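Local coordinates for protein Methylcobalamin\: coenzyme M methyltransferase (Methanosarcina mazei, PDB 4AY7) that transfers the methyl group of a methylated corrinoid to coenzyme M in methanogenesis, as a zinc-dependent TIM-barrel methyltransferase, at residues 214-219 against 249-254; 55-60 against 127-132; 194-199 against 237-242; 304-309 against 336-341. One frame throughout, in Å; residues are numbered along the deposited sequence.

Contact 1: 214-219 against 249-254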
loop_
_atom_site.group_PDB
_atom_site.type_symbol
_atom_site.label_atom_id
_atom_site.label_comp_id
_atom_site.label_asym_id
_atom_site.label_seq_id
_atom_site.Cartn_x
_atom_site.Cartn_y
_atom_site.Cartn_z
ATOM N N ALA A 214 8.254 8.008 -5.668
ATOM C CA ALA A 214 9.188 7.255 -6.517
ATOM C C ALA A 214 8.699 7.135 -7.976
ATOM O O ALA A 214 9.442 6.655 -8.846
ATOM C CB ALA A 214 9.456 5.888 -5.873
ATOM N N SER A 215 7.479 7.578 -8.244
ATOM C CA SER A 215 6.882 7.558 -9.573
ATOM C C SER A 215 7.652 8.399 -10.574
ATOM O O SER A 215 8.149 9.445 -10.235
ATOM C CB SER A 215 5.445 8.028 -9.492
ATOM O OG SER A 215 4.832 8.076 -10.775
ATOM N N PRO A 216 7.822 7.902 -11.815
ATOM C CA PRO A 216 8.379 8.720 -12.871
ATOM C C PRO A 216 7.573 10.003 -13.055
ATOM O O PRO A 216 8.051 10.942 -13.670
ATOM C CB PRO A 216 8.242 7.802 -14.116
ATOM C CG PRO A 216 8.366 6.437 -13.520
ATOM C CD PRO A 216 7.463 6.565 -12.314
ATOM N N ASP A 217 6.334 10.059 -12.571
ATOM C CA ASP A 217 5.599 11.296 -12.665
ATOM C C ASP A 217 6.241 12.387 -11.802
ATOM O O ASP A 217 6.021 13.557 -12.093
ATOM C CB ASP A 217 4.152 11.131 -12.227
ATOM C CG ASP A 217 3.357 10.220 -13.148
ATOM O OD1 ASP A 217 3.550 10.331 -14.367
ATOM O OD2 ASP A 217 2.535 9.397 -12.666
ATOM N N LEU A 218 7.001 12.010 -10.757
ATOM C CA LEU A 218 7.598 12.962 -9.773
ATOM C C LEU A 218 9.141 12.908 -9.790
ATOM O O LEU A 218 9.760 13.953 -9.687
ATOM C CB LEU A 218 7.083 12.672 -8.360
ATOM C CG LEU A 218 5.566 12.931 -8.181
ATOM C CD1 LEU A 218 4.870 12.279 -6.974
ATOM C CD2 LEU A 218 5.347 14.424 -8.203
ATOM N N MET A 219 9.745 11.711 -9.864
ATOM C CA MET A 219 11.228 11.564 -9.909
ATOM C C MET A 219 11.640 10.845 -11.203
ATOM O O MET A 219 11.020 9.854 -11.560
ATOM C CB MET A 219 11.720 10.737 -8.701
ATOM C CG MET A 219 11.505 11.382 -7.352
ATOM S SD MET A 219 12.603 12.788 -7.002
ATOM C CE MET A 219 14.230 11.997 -7.162
ATOM N N GLY A 249 0.995 5.645 -10.851
ATOM C CA GLY A 249 1.381 6.439 -12.010
ATOM C C GLY A 249 1.909 5.584 -13.160
ATOM O O GLY A 249 1.815 4.363 -13.126
ATOM N N ASN A 250 2.450 6.274 -14.170
ATOM C CA ASN A 250 3.028 5.654 -15.394
ATOM C C ASN A 250 4.430 5.098 -15.034
ATOM O O ASN A 250 5.434 5.720 -15.331
ATOM C CB ASN A 250 3.133 6.756 -16.478
ATOM C CG ASN A 250 1.867 7.626 -16.555
ATOM O OD1 ASN A 250 0.866 7.203 -17.119
ATOM N ND2 ASN A 250 1.891 8.817 -15.943
ATOM N N VAL A 251 4.462 3.964 -14.340
ATOM C CA VAL A 251 5.692 3.341 -13.890
ATOM C C VAL A 251 6.373 2.466 -14.952
ATOM O O VAL A 251 7.362 1.883 -14.617
ATOM C CB VAL A 251 5.500 2.466 -12.617
ATOM C CG1 VAL A 251 5.110 3.306 -11.436
ATOM C CG2 VAL A 251 4.458 1.359 -12.799
ATOM N N ASN A 252 5.893 2.348 -16.207
ATOM C CA ASN A 252 6.614 1.473 -17.146
ATOM C C ASN A 252 8.129 1.737 -17.269
ATOM O O ASN A 252 8.909 0.778 -17.426
ATOM C CB ASN A 252 5.995 1.460 -18.525
ATOM C CG ASN A 252 4.742 0.603 -18.576
ATOM O OD1 ASN A 252 4.625 -0.359 -17.846
ATOM N ND2 ASN A 252 3.767 1.042 -19.315
ATOM N N PRO A 253 8.560 3.017 -17.165
ATOM C CA PRO A 253 10.017 3.272 -17.371
ATOM C C PRO A 253 10.905 2.785 -16.229
ATOM O O PRO A 253 12.108 2.664 -16.412
ATOM C CB PRO A 253 10.102 4.772 -17.552
ATOM C CG PRO A 253 8.690 5.221 -17.893
ATOM C CD PRO A 253 7.743 4.244 -17.284
ATOM N N ILE A 254 10.285 2.319 -15.155
ATOM C CA ILE A 254 10.964 1.740 -14.034
ATOM C C ILE A 254 10.423 0.427 -13.564
ATOM O O ILE A 254 10.941 -0.120 -12.600
ATOM C CB ILE A 254 10.921 2.707 -12.765
ATOM C CG1 ILE A 254 9.486 2.964 -12.222
ATOM C CG2 ILE A 254 11.706 4.001 -13.038
ATOM C CD1 ILE A 254 9.462 3.614 -10.831
#

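Contact 2: 55-60 against 127-132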
loop_
_atom_site.group_PDB
_atom_site.type_symbol
_atom_site.label_atom_id
_atom_site.label_comp_id
_atom_site.label_asym_id
_atom_site.label_seq_id
_atom_site.Cartn_x
_atom_site.Cartn_y
_atom_site.Cartn_z
ATOM N N ALA A 55 -11.923 7.265 12.445
ATOM C CA ALA A 55 -11.341 5.958 12.092
ATOM C C ALA A 55 -9.798 6.016 11.903
ATOM O O ALA A 55 -9.195 4.947 11.764
ATOM C CB ALA A 55 -11.974 5.327 10.848
ATOM N N HIS A 56 -9.211 7.207 11.793
ATOM C CA HIS A 56 -7.751 7.324 11.745
ATOM C C HIS A 56 -7.136 7.361 13.118
ATOM O O HIS A 56 -5.962 7.073 13.292
ATOM C CB HIS A 56 -7.320 8.545 10.980
ATOM C CG HIS A 56 -7.932 8.732 9.599
ATOM N ND1 HIS A 56 -7.889 7.801 8.592
ATOM C CD2 HIS A 56 -8.459 9.884 9.041
ATOM C CE1 HIS A 56 -8.377 8.332 7.472
ATOM N NE2 HIS A 56 -8.789 9.614 7.769
ATOM N N THR A 57 -7.893 7.736 14.127
ATOM C CA THR A 57 -7.339 8.083 15.454
ATOM C C THR A 57 -7.777 7.121 16.580
ATOM O O THR A 57 -7.215 7.123 17.670
ATOM C CB THR A 57 -7.719 9.541 15.818
ATOM O OG1 THR A 57 -9.166 9.711 15.912
ATOM C CG2 THR A 57 -7.264 10.519 14.725
ATOM N N ASN A 58 -8.803 6.324 16.353
ATOM C CA ASN A 58 -9.331 5.442 17.387
ATOM C C ASN A 58 -9.122 3.997 16.900
ATOM O O ASN A 58 -9.697 3.645 15.867
ATOM C CB ASN A 58 -10.821 5.715 17.446
ATOM C CG ASN A 58 -11.570 4.874 18.489
ATOM O OD1 ASN A 58 -11.450 3.672 18.579
ATOM N ND2 ASN A 58 -12.421 5.553 19.253
ATOM N N PRO A 59 -8.383 3.151 17.647
ATOM C CA PRO A 59 -8.082 1.809 17.114
ATOM C C PRO A 59 -9.293 0.942 16.891
ATOM O O PRO A 59 -9.297 0.128 15.968
ATOM C CB PRO A 59 -7.209 1.145 18.201
ATOM C CG PRO A 59 -7.533 1.903 19.445
ATOM C CD PRO A 59 -7.762 3.346 18.973
ATOM N N GLU A 60 -10.285 1.094 17.759
ATOM C CA GLU A 60 -11.491 0.274 17.628
ATOM C C GLU A 60 -12.273 0.636 16.383
ATOM O O GLU A 60 -12.713 -0.243 15.668
ATOM C CB GLU A 60 -12.369 0.358 18.841
ATOM C CG GLU A 60 -11.705 -0.186 20.087
ATOM C CD GLU A 60 -11.825 -1.690 20.276
ATOM O OE1 GLU A 60 -12.340 -2.469 19.384
ATOM O OE2 GLU A 60 -11.326 -2.123 21.332
ATOM N N ARG A 127 5.250 7.065 19.283
ATOM C CA ARG A 127 4.896 8.362 18.741
ATOM C C ARG A 127 3.739 8.399 17.761
ATOM O O ARG A 127 3.483 7.437 17.056
ATOM C CB ARG A 127 6.107 9.002 18.083
ATOM C CG ARG A 127 7.190 9.321 19.092
ATOM C CD ARG A 127 8.291 10.167 18.468
ATOM N NE ARG A 127 9.303 10.468 19.506
ATOM C CZ ARG A 127 9.985 11.597 19.595
ATOM N NH1 ARG A 127 9.805 12.549 18.676
ATOM N NH2 ARG A 127 10.867 11.779 20.605
ATOM N N GLY A 128 3.002 9.517 17.764
ATOM C CA GLY A 128 1.926 9.703 16.792
ATOM C C GLY A 128 0.859 8.647 16.976
ATOM O O GLY A 128 0.510 8.314 18.096
ATOM N N ARG A 129 0.406 8.107 15.846
ATOM C CA ARG A 129 -0.652 7.113 15.806
ATOM C C ARG A 129 -0.117 5.708 15.546
ATOM O O ARG A 129 -0.895 4.778 15.334
ATOM C CB ARG A 129 -1.677 7.576 14.801
ATOM C CG ARG A 129 -2.396 8.838 15.162
ATOM C CD ARG A 129 -3.324 9.268 14.029
ATOM N NE ARG A 129 -2.606 9.821 12.875
ATOM C CZ ARG A 129 -2.739 9.407 11.635
ATOM N NH1 ARG A 129 -3.598 8.456 11.347
ATOM N NH2 ARG A 129 -2.025 9.987 10.680
ATOM N N ILE A 130 1.193 5.518 15.691
ATOM C CA ILE A 130 1.768 4.204 15.557
ATOM C C ILE A 130 1.075 3.256 16.515
ATOM O O ILE A 130 0.629 2.155 16.132
ATOM C CB ILE A 130 3.331 4.198 15.670
ATOM C CG1 ILE A 130 3.896 4.795 14.361
ATOM C CG2 ILE A 130 3.871 2.751 15.775
ATOM C CD1 ILE A 130 5.400 4.930 14.336
ATOM N N PRO A 131 0.914 3.668 17.742
ATOM C CA PRO A 131 0.206 2.765 18.623
ATOM C C PRO A 131 -1.289 2.508 18.297
ATOM O O PRO A 131 -1.814 1.464 18.716
ATOM C CB PRO A 131 0.314 3.486 19.981
ATOM C CG PRO A 131 1.523 4.373 19.861
ATOM C CD PRO A 131 1.372 4.880 18.461
ATOM N N VAL A 132 -1.957 3.392 17.563
ATOM C CA VAL A 132 -3.322 3.122 17.102
ATOM C C VAL A 132 -3.315 1.959 16.066
ATOM O O VAL A 132 -4.136 1.022 16.166
ATOM C CB VAL A 132 -3.955 4.349 16.424
ATOM C CG1 VAL A 132 -5.374 4.050 16.044
ATOM C CG2 VAL A 132 -4.040 5.539 17.405
#

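Contact 3: 194-199 against 237-242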
loop_
_atom_site.group_PDB
_atom_site.type_symbol
_atom_site.label_atom_id
_atom_site.label_comp_id
_atom_site.label_asym_id
_atom_site.label_seq_id
_atom_site.Cartn_x
_atom_site.Cartn_y
_atom_site.Cartn_z
ATOM N N ILE A 194 11.747 -0.080 10.784
ATOM C CA ILE A 194 11.342 -0.194 12.200
ATOM C C ILE A 194 9.807 -0.323 12.318
ATOM O O ILE A 194 9.294 -1.158 13.062
ATOM C CB ILE A 194 11.845 0.965 13.060
ATOM C CG1 ILE A 194 13.390 0.907 13.220
ATOM C CG2 ILE A 194 11.129 0.973 14.440
ATOM C CD1 ILE A 194 14.089 2.188 13.660
ATOM N N TYR A 195 9.094 0.561 11.656
ATOM C CA TYR A 195 7.600 0.569 11.728
ATOM C C TYR A 195 7.023 -0.670 11.072
ATOM O O TYR A 195 6.156 -1.349 11.632
ATOM C CB TYR A 195 7.086 1.806 11.025
ATOM C CG TYR A 195 5.561 1.939 10.940
ATOM C CD1 TYR A 195 4.735 1.538 11.984
ATOM C CD2 TYR A 195 4.966 2.478 9.819
ATOM C CE1 TYR A 195 3.347 1.665 11.915
ATOM C CE2 TYR A 195 3.570 2.686 9.739
ATOM C CZ TYR A 195 2.766 2.249 10.795
ATOM O OH TYR A 195 1.408 2.365 10.734
ATOM N N ALA A 196 7.532 -1.003 9.893
ATOM C CA ALA A 196 7.078 -2.223 9.177
ATOM C C ALA A 196 7.219 -3.490 10.059
ATOM O O ALA A 196 6.273 -4.233 10.220
ATOM C CB ALA A 196 7.861 -2.383 7.863
ATOM N N ASN A 197 8.393 -3.716 10.644
ATOM C CA ASN A 197 8.566 -4.810 11.544
ATOM C C ASN A 197 7.709 -4.828 12.744
ATOM O O ASN A 197 7.324 -5.914 13.236
ATOM C CB ASN A 197 10.067 -5.040 11.879
ATOM C CG ASN A 197 10.865 -5.638 10.712
ATOM O OD1 ASN A 197 10.353 -6.427 9.985
ATOM N ND2 ASN A 197 12.130 -5.239 10.548
ATOM N N ALA A 198 7.392 -3.629 13.277
ATOM C CA ALA A 198 6.414 -3.537 14.334
ATOM C C ALA A 198 5.058 -4.009 13.905
ATOM O O ALA A 198 4.365 -4.653 14.704
ATOM C CB ALA A 198 6.292 -2.109 14.900
ATOM N N MET A 199 4.596 -3.596 12.731
ATOM C CA MET A 199 3.307 -4.123 12.236
ATOM C C MET A 199 3.346 -5.649 12.084
ATOM O O MET A 199 2.393 -6.315 12.473
ATOM C CB MET A 199 2.894 -3.483 10.913
ATOM C CG MET A 199 2.506 -2.043 11.023
ATOM S SD MET A 199 1.597 -1.318 9.615
ATOM C CE MET A 199 2.930 -1.009 8.476
ATOM N N SER A 237 14.590 -6.210 1.997
ATOM C CA SER A 237 15.447 -7.222 2.626
ATOM C C SER A 237 15.423 -7.243 4.149
ATOM O O SER A 237 15.805 -8.233 4.766
ATOM C CB SER A 237 16.855 -7.155 2.055
ATOM O OG SER A 237 17.517 -6.024 2.575
ATOM N N SER A 238 15.073 -6.122 4.770
ATOM C CA SER A 238 15.142 -5.997 6.220
ATOM C C SER A 238 13.825 -6.252 6.958
ATOM O O SER A 238 13.790 -6.334 8.200
ATOM C CB SER A 238 15.613 -4.594 6.530
ATOM O OG SER A 238 16.844 -4.268 5.840
ATOM N N VAL A 239 12.742 -6.231 6.207
ATOM C CA VAL A 239 11.391 -6.422 6.738
ATOM C C VAL A 239 11.053 -7.909 6.779
ATOM O O VAL A 239 11.181 -8.630 5.768
ATOM C CB VAL A 239 10.385 -5.647 5.896
ATOM C CG1 VAL A 239 8.940 -5.956 6.306
ATOM C CG2 VAL A 239 10.631 -4.158 6.104
ATOM N N ASN A 240 10.601 -8.342 7.944
ATOM C CA ASN A 240 10.422 -9.761 8.277
ATOM C C ASN A 240 9.072 -10.332 7.850
ATOM O O ASN A 240 8.416 -11.019 8.600
ATOM C CB ASN A 240 10.707 -9.939 9.789
ATOM C CG ASN A 240 12.172 -9.604 10.088
ATOM O OD1 ASN A 240 13.027 -10.049 9.367
ATOM N ND2 ASN A 240 12.432 -8.784 11.024
ATOM N N SER A 241 8.656 -10.005 6.633
ATOM C CA SER A 241 7.435 -10.615 6.041
ATOM C C SER A 241 7.509 -10.490 4.528
ATOM O O SER A 241 8.375 -9.761 3.978
ATOM C CB SER A 241 6.144 -9.893 6.514
ATOM O OG SER A 241 6.101 -8.566 5.990
ATOM N N VAL A 242 6.566 -11.168 3.884
ATOM C CA VAL A 242 6.212 -10.865 2.521
ATOM C C VAL A 242 5.867 -9.395 2.395
ATOM O O VAL A 242 5.252 -8.779 3.306
ATOM C CB VAL A 242 5.089 -11.821 2.031
ATOM C CG1 VAL A 242 4.481 -11.328 0.704
ATOM C CG2 VAL A 242 5.636 -13.280 1.987
#

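Contact 4: 304-309 against 336-341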
loop_
_atom_site.group_PDB
_atom_site.type_symbol
_atom_site.label_atom_id
_atom_site.label_comp_id
_atom_site.label_asym_id
_atom_site.label_seq_id
_atom_site.Cartn_x
_atom_site.Cartn_y
_atom_site.Cartn_z
ATOM N N ASP A 304 -20.809 -4.684 -14.404
ATOM C CA ASP A 304 -20.368 -5.526 -15.503
ATOM C C ASP A 304 -19.093 -5.082 -16.148
ATOM O O ASP A 304 -18.387 -5.931 -16.724
ATOM C CB ASP A 304 -21.459 -5.669 -16.577
ATOM C CG ASP A 304 -22.628 -6.509 -16.099
ATOM O OD1 ASP A 304 -22.458 -7.217 -15.071
ATOM O OD2 ASP A 304 -23.712 -6.476 -16.741
ATOM N N LYS A 305 -18.779 -3.777 -16.044
ATOM C CA LYS A 305 -17.506 -3.274 -16.518
ATOM C C LYS A 305 -16.358 -3.674 -15.595
ATOM O O LYS A 305 -15.246 -4.046 -16.036
ATOM C CB LYS A 305 -17.603 -1.812 -16.733
ATOM C CG LYS A 305 -16.411 -1.104 -17.354
ATOM C CD LYS A 305 -16.424 0.368 -16.902
ATOM C CE LYS A 305 -15.139 1.154 -17.304
ATOM N NZ LYS A 305 -15.522 2.186 -18.300
ATOM N N ILE A 306 -16.613 -3.660 -14.284
ATOM C CA ILE A 306 -15.663 -4.135 -13.273
ATOM C C ILE A 306 -15.393 -5.624 -13.533
ATOM O O ILE A 306 -14.217 -6.025 -13.576
ATOM C CB ILE A 306 -16.158 -3.881 -11.857
ATOM C CG1 ILE A 306 -16.307 -2.377 -11.638
ATOM C CG2 ILE A 306 -15.331 -4.588 -10.762
ATOM C CD1 ILE A 306 -17.186 -1.996 -10.404
ATOM N N LYS A 307 -16.430 -6.423 -13.750
ATOM C CA LYS A 307 -16.227 -7.891 -13.956
ATOM C C LYS A 307 -15.460 -8.168 -15.240
ATOM O O LYS A 307 -14.541 -8.974 -15.227
ATOM C CB LYS A 307 -17.504 -8.712 -13.888
ATOM C CG LYS A 307 -18.213 -8.617 -12.535
ATOM C CD LYS A 307 -19.123 -9.806 -12.229
ATOM C CE LYS A 307 -20.340 -9.832 -13.082
ATOM N NZ LYS A 307 -21.318 -10.975 -12.812
ATOM N N ALA A 308 -15.778 -7.440 -16.289
ATOM C CA ALA A 308 -15.070 -7.568 -17.538
ATOM C C ALA A 308 -13.547 -7.265 -17.425
ATOM O O ALA A 308 -12.698 -8.018 -17.957
ATOM C CB ALA A 308 -15.708 -6.723 -18.624
ATOM N N GLU A 309 -13.192 -6.190 -16.752
ATOM C CA GLU A 309 -11.798 -5.780 -16.620
ATOM C C GLU A 309 -11.081 -6.680 -15.647
ATOM O O GLU A 309 -9.907 -6.932 -15.851
ATOM C CB GLU A 309 -11.691 -4.286 -16.218
ATOM C CG GLU A 309 -12.191 -3.426 -17.394
ATOM C CD GLU A 309 -12.256 -1.925 -17.049
ATOM O OE1 GLU A 309 -11.656 -1.512 -16.008
ATOM O OE2 GLU A 309 -12.939 -1.165 -17.825
ATOM N N VAL A 336 -17.210 -3.055 -5.167
ATOM C CA VAL A 336 -16.102 -3.884 -4.577
ATOM C C VAL A 336 -16.432 -5.385 -4.656
ATOM O O VAL A 336 -15.584 -6.249 -5.042
ATOM C CB VAL A 336 -15.841 -3.520 -3.096
ATOM C CG1 VAL A 336 -14.696 -4.424 -2.576
ATOM C CG2 VAL A 336 -15.529 -2.025 -2.920
ATOM N N LYS A 337 -17.688 -5.715 -4.375
ATOM C CA LYS A 337 -18.152 -7.078 -4.443
ATOM C C LYS A 337 -18.093 -7.685 -5.868
ATOM O O LYS A 337 -17.994 -8.891 -6.039
ATOM C CB LYS A 337 -19.600 -7.186 -3.945
ATOM C CG LYS A 337 -19.733 -6.967 -2.457
ATOM C CD LYS A 337 -21.134 -7.140 -1.955
ATOM C CE LYS A 337 -21.424 -8.617 -1.823
ATOM N NZ LYS A 337 -22.798 -8.630 -1.258
ATOM N N ALA A 338 -18.179 -6.809 -6.869
ATOM C CA ALA A 338 -18.087 -7.204 -8.265
ATOM C C ALA A 338 -16.703 -7.732 -8.541
ATOM O O ALA A 338 -16.561 -8.599 -9.367
ATOM C CB ALA A 338 -18.437 -6.063 -9.208
ATOM N N LEU A 339 -15.655 -7.253 -7.874
ATOM C CA LEU A 339 -14.334 -7.902 -8.023
ATOM C C LEU A 339 -14.255 -9.361 -7.647
ATOM O O LEU A 339 -13.664 -10.205 -8.339
ATOM C CB LEU A 339 -13.261 -7.204 -7.154
ATOM C CG LEU A 339 -12.550 -5.983 -7.687
ATOM C CD1 LEU A 339 -11.465 -5.500 -6.675
ATOM C CD2 LEU A 339 -12.028 -6.250 -9.093
ATOM N N VAL A 340 -14.796 -9.652 -6.499
ATOM C CA VAL A 340 -14.825 -10.948 -5.918
ATOM C C VAL A 340 -15.670 -11.846 -6.789
ATOM O O VAL A 340 -15.243 -12.985 -7.132
ATOM C CB VAL A 340 -15.411 -10.918 -4.486
ATOM C CG1 VAL A 340 -15.501 -12.353 -3.972
ATOM C CG2 VAL A 340 -14.565 -9.982 -3.602
ATOM N N ALA A 341 -16.832 -11.341 -7.236
ATOM C CA ALA A 341 -17.690 -12.124 -8.133
ATOM C C ALA A 341 -16.961 -12.498 -9.461
ATOM O O ALA A 341 -17.017 -13.616 -9.871
ATOM C CB ALA A 341 -19.026 -11.393 -8.412
#

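Contact 1: 214-219 against 249-254
The ring of Pro216 meets the CG1-CD1 branch of Ile254 in the buried half of this contact, and Asp217 and Asn250 pair along its exposed edge. On the tight side the proline CD lies 3.9 Å from Ile254 CD1, while Pro216 CG sits 3.5 Å from Asn250 O. Ile254 places CG1 between its own backbone N and carbonyl carbon (chi1 64°), and from there CD1 also comes up to Ala214 O. Pro221 and Phe224 of helix 221-238 also touch the isoleucine. Cutting Ile254 back to an alanine would probably cost the proline ring much of its apolar cover and open a gap next to Phe224.

The solvent side is polar and more sparsely packed. Asn250 ND2 donates to the syn lone pair of Asp217 OD1 at 2.7 Å, with the acceptor in the amide plane; carboxylate and amide planes stand 84° apart. A weak bond of 3.5 Å runs from Asn250 N to Asp217 OD2. Both side-chain and main-chain N-H of one residue thus approach the carboxylate. Gly249, at phi 99°, presents only its CA to Asp217 OD2, 3.2 Å away. Ser215 OG is hydrogen-bonded to Cys248 O and accepts from Asp217 N, closing an ST turn. The contact joins the loop after strand 206-210 to the loop after strand 242-246 and the start of helix 252-259, just past the zinc ligand Cys248, in a uroporphyrinogen decarboxylase-family TIM barrel.

Contact 2: 55-60 against 127-132
Pro59 and Val132 bring their CA atoms within 4.9 Å where the start of helix 59-71 meets the first turn of helix 130-144, with Asn58 and Arg129 as the respective N-caps. The valine fills the joint with both methyls. CG1, anti to the backbone N (chi1 -177°), lies 3.5 Å from Pro59 N and 3.8 Å from Pro59 CD, whereas Val132 CG2 is 3.6 Å from Thr57 O; proline ring and valine branch cross at about a right angle. Asn58 OD1 accepts a weak capping bond from Glu60 N and a hydrogen bond from Leu61 N.

Arg129 reaches over the end of helix 54-57. Bent at chi3 (-74°), its chain brings the guanidinium edge-on to His56 O; the weak bond from Arg129 NH1 to His56 O is 3.4 Å long but nearly straight at 163°. Arg129 CD lies 4.2 Å from Thr57 CG2. The firmer partners, which help hold the guanidinium in place, lie beyond these segments: NE makes a salt bridge to Glu89, and NH1 also bonds the 3-sulfinoalanine at position 83. The His56 side chain is about 6 Å from that of Gln103 and about 7 Å from that of Gln38, both seen to bind coenzyme M.

Two helix N-termini of the barrel domain thus meet beside helices 54-57 and 86-90, where Met62 touches Val132 and Val86 touches Arg129, with strand 150-155 following helix 130-144.

Contact 3: 194-199 against 237-242
Asn197 makes two hydrogen bonds to the chain leaving helix 221-238, one from each end of its amide, and so ties two neighbouring outer helices of the TIM barrel at the point where the second gives way to strand 242-246. Its OD1 accepts from Asn240 N at 2.8 Å, with an N-H...O angle of 167° and the donor in the carbonyl plane. Its ND2 donates to Ser238 O at 3.1 Å along an almost perfectly straight line, 179°. That acceptor lies in the Asn197 amide plane, although the N-H approaches tilted from the plane of the Ser238 carbonyl. With one main-chain partner at either end, the amide is fixed in its flip as well as its tilt. CG stands anti to the carbonyl carbon (chi1 -72°), which swings the amide off the helix and across to the segment 237-242. A leucine in its place would probably leave Asn240 N and Ser238 O without their mates across the contact and let the turn after the helix shift.

The Asn240 side chain crosses the same amide obliquely, the two amide planes lying nearly parallel. Its ND2 comes close to Asn197 OD1, but the angle is too poor for a hydrogen bond.

Further inward the contact turns apolar. Val239, the first residue to leave helical backbone angles, faces Ala196, and Ile207 of strand 206-210 touches both side chains, placing this layer against the barrel wall. The methyls meet most closely where Ala196 CB lies 3.7 Å from Val239 CG2.

Contact 4: 304-309 against 336-341
Helix 303-315 and helix 333-346, two outer helices of the barrel separated in sequence by strand 320-323, meet here in a buried apolar contact with no hydrogen bond between the two segments. The local axes approach to 8.5 Å and cross at -40°, running in broadly the same N-to-C direction. The CA atoms of Lys307 and Ala338 are 6.0 Å apart, the nearest pair, consistent with the small Ala338 side chain facing helix 303-315.

Ile306 fills the inner half. Its CG2 branch, set anti to the backbone N, rests 3.8 Å from Ala338 CB and 4.1 Å from Leu339 CD2. CG2 also lies over the backbone of the second helix, near Leu339 N. Leu298 of helix 294-298 touches both Ile306 and Leu339 on this side.

Lys307 covers the outer half with its aliphatic chain. CG passes 3.6 Å from Ala338 O, and CD continues alongside the helix to Ala341 CB at 4.1 Å. A bend at chi3 (-70°) then redirects the end of the chain, whose NZ forms a salt bridge with Glu345, further along helix 333-346. Methylenes thus serve the packing while the charge is paired beyond it.

Consecutive outer helices packed side by side, each preceded by a strand of the parallel sheet, are characteristic of the repeating beta-alpha architecture of the TIM barrel; strands 287-292 and 320-323 are the pair concerned here.

From the N terminus, contact 2 comes first, closing a 66-residue loop that holds the 94-96/105-108 hairpin and bringing helix 130-144 to the helices at 54-71. After it closes, contacts 3 and 1 open in turn and cross, their segments alternating: contact 3 spans strand 206-210 and most of helix 221-238, contact 1 spans helix 221-238 and strand 242-246, and helix 221-238 is what they share. Their centres are about 25 Å apart, with contact 1 near the zinc. Contact 4 follows in series and joins the last two long helices. Contacts 2 and 3 touch through Ile130 CG1 and Tyr195 CE1, 4.0 Å apart; contacts 1 and 2 lie on opposite sides of the chain's centre.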